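Local atomic coordinates of inosine-uridine preferring nucleoside hydrolase family protein (Bacillus anthracis, PDB entry 2C40), a protein that belongs to the inosine-uridine preferring nucleoside hydrolase family, with a mixed, largely parallel beta sheet flanked by helices and a calcium ion beside alpha-d-ribofuranose in its pocket. Residues Thr264-Ile268 / Val280-Arg286. Sequence-based numbering, arbitrary orientation.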
loop_
_atom_site.group_PDB
_atom_site.type_symbol
_atom_site.label_atom_id
_atom_site.label_comp_id
_atom_site.label_asym_id
_atom_site.label_seq_id
_atom_site.Cartn_x
_atom_site.Cartn_y
_atom_site.Cartn_z
ATOM N N THR A 264 -10.208 -36.471 3.532
ATOM C CA THR A 264 -8.948 -37.135 3.285
ATOM C C THR A 264 -8.936 -37.614 1.849
ATOM O O THR A 264 -9.841 -38.327 1.425
ATOM C CB THR A 264 -8.763 -38.308 4.240
ATOM O OG1 THR A 264 -8.754 -37.792 5.578
ATOM C CG2 THR A 264 -7.454 -39.060 3.937
ATOM N N ILE A 265 -7.928 -37.180 1.107
ATOM C CA ILE A 265 -7.702 -37.651 -0.249
ATOM C C ILE A 265 -6.238 -38.054 -0.363
ATOM O O ILE A 265 -5.439 -37.582 0.412
ATOM C CB ILE A 265 -8.150 -36.610 -1.346
ATOM C CG1 ILE A 265 -7.207 -35.433 -1.461
ATOM C CG2 ILE A 265 -9.640 -36.124 -1.150
ATOM C CD1 ILE A 265 -7.102 -34.953 -2.915
ATOM N N ASN A 266 -5.931 -38.973 -1.286
ATOM C CA ASN A 266 -4.568 -39.398 -1.584
ATOM C C ASN A 266 -4.041 -38.592 -2.754
ATOM O O ASN A 266 -4.752 -38.386 -3.755
ATOM C CB ASN A 266 -4.484 -40.888 -1.925
ATOM C CG ASN A 266 -4.860 -41.783 -0.758
ATOM O OD1 ASN A 266 -4.578 -41.497 0.406
ATOM N ND2 ASN A 266 -5.532 -42.845 -1.072
ATOM N N SER A 267 -2.771 -38.217 -2.648
ATOM C CA SER A 267 -2.227 -37.116 -3.420
ATOM C C SER A 267 -0.756 -37.315 -3.749
ATOM O O SER A 267 -0.034 -37.942 -2.990
ATOM C CB SER A 267 -2.423 -35.806 -2.618
ATOM O OG SER A 267 -2.308 -34.685 -3.471
ATOM N N ILE A 268 -0.352 -36.828 -4.916
ATOM C CA ILE A 268 1.056 -36.630 -5.297
ATOM C C ILE A 268 1.343 -35.127 -5.686
ATOM O O ILE A 268 0.445 -34.374 -6.016
ATOM C CB ILE A 268 1.413 -37.526 -6.482
ATOM C CG1 ILE A 268 0.682 -37.076 -7.765
ATOM C CG2 ILE A 268 1.118 -39.016 -6.145
ATOM C CD1 ILE A 268 1.006 -37.927 -8.969
ATOM N N VAL A 280 -2.143 -33.473 -7.327
ATOM C CA VAL A 280 -3.011 -34.331 -8.112
ATOM C C VAL A 280 -3.546 -35.453 -7.204
ATOM O O VAL A 280 -2.767 -36.118 -6.544
ATOM C CB VAL A 280 -2.215 -34.979 -9.308
ATOM C CG1 VAL A 280 -3.100 -35.884 -10.137
ATOM C CG2 VAL A 280 -1.589 -33.922 -10.182
ATOM N N GLU A 281 -4.861 -35.664 -7.189
ATOM C CA GLU A 281 -5.446 -36.772 -6.433
ATOM C C GLU A 281 -5.247 -38.078 -7.213
ATOM O O GLU A 281 -5.628 -38.142 -8.374
ATOM C CB GLU A 281 -6.929 -36.526 -6.145
ATOM C CG GLU A 281 -7.578 -37.710 -5.423
ATOM C CD GLU A 281 -9.082 -37.600 -5.184
ATOM O OE1 GLU A 281 -9.633 -38.548 -4.551
ATOM O OE2 GLU A 281 -9.693 -36.603 -5.623
ATOM N N THR A 282 -4.614 -39.063 -6.577
ATOM C CA THR A 282 -4.271 -40.355 -7.176
ATOM C C THR A 282 -4.622 -41.408 -6.150
ATOM O O THR A 282 -4.370 -41.177 -4.976
ATOM C CB THR A 282 -2.739 -40.552 -7.390
ATOM O OG1 THR A 282 -2.079 -39.336 -7.741
ATOM C CG2 THR A 282 -2.498 -41.584 -8.485
ATOM N N ASP A 283 -5.121 -42.579 -6.559
ATOM C CA ASP A 283 -5.429 -43.666 -5.574
ATOM C C ASP A 283 -4.134 -44.189 -4.913
ATOM O O ASP A 283 -4.139 -44.618 -3.754
ATOM C CB ASP A 283 -6.219 -44.842 -6.191
ATOM C CG ASP A 283 -7.176 -44.417 -7.314
ATOM O OD1 ASP A 283 -8.380 -44.792 -7.250
ATOM O OD2 ASP A 283 -6.711 -43.730 -8.271
ATOM N N ASP A 284 -3.036 -44.089 -5.657
ATOM C CA ASP A 284 -1.703 -44.457 -5.200
ATOM C C ASP A 284 -1.009 -43.461 -4.233
ATOM O O ASP A 284 -0.047 -43.844 -3.552
ATOM C CB ASP A 284 -0.795 -44.577 -6.424
ATOM N N GLY A 285 -1.445 -42.206 -4.181
ATOM C CA GLY A 285 -0.717 -41.165 -3.442
ATOM C C GLY A 285 -0.802 -41.252 -1.928
ATOM O O GLY A 285 -1.282 -42.212 -1.401
ATOM N N ARG A 286 -0.287 -40.242 -1.235
ATOM C CA ARG A 286 -0.294 -40.192 0.215
ATOM C C ARG A 286 -1.479 -39.354 0.754
ATOM O O ARG A 286 -1.981 -38.431 0.082
ATOM C CB ARG A 286 1.026 -39.650 0.756
ATOM C CG ARG A 286 1.288 -38.189 0.432
ATOM C CD ARG A 286 2.081 -37.504 1.565
ATOM N NE ARG A 286 1.237 -37.286 2.702
ATOM C CZ ARG A 286 1.612 -37.254 3.979
ATOM N NH1 ARG A 286 2.883 -37.341 4.374
ATOM N NH2 ARG A 286 0.650 -37.111 4.879
#
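Strand residues Asn266-Ile268 are hydrogen-bonded antiparallel on two edges, Asn266 and Ile268 to Thr282 and Val280 along one and Ser267 to Arg286 along the other, while a type I turn from Thr282 to Gly285 carries the chain across. Ile268 and Val280 form a reciprocal pair: Ile268 N to Val280 O is 3.0 Å with an N-H...O angle of 166°, and both donors lie in the carbonyl planes of their acceptors. Farther along the same edge, Thr282 N reaches Asn266 O at 2.9 Å but stands above the carbonyl plane, 38° out of it, as the chain bends into the turn. The same oxygen receives a CA-H...O contact from Glu281. On the other edge Arg286 N binds Ser267 O at 2.9 Å, and the return bond from Ser267 N to Arg286 O is weak.

The side chains add local packing. Ile265 and Glu281 cross at about a right angle, CD1 of Ile265 lying 3.6 Å from CB of Glu281, whose extended chain runs on past the isoleucine. Ile268 turns CG1 between its own N and carbonyl carbon (chi1 68°), a rotation that sets CG1 and CG2 each 3.6 Å from Thr282 OG1, while CG1 also rests on Val280 CB. Asn266 CB lies against the carbonyl oxygens at the two ends of the turn, 3.1 Å from Thr282 O and 3.5 Å from Gly285 O. The guanidinium of Arg286 leaves the strands and is held by the carbonyl oxygens of Trp185 and Ile189.

Strand 261-269 thus lies between strands 279-281 and 286-292 in one sheet, at the antiparallel margin of the otherwise parallel array, with 279-281 outermost within the chain and joined to 261-269 as a beta hairpin.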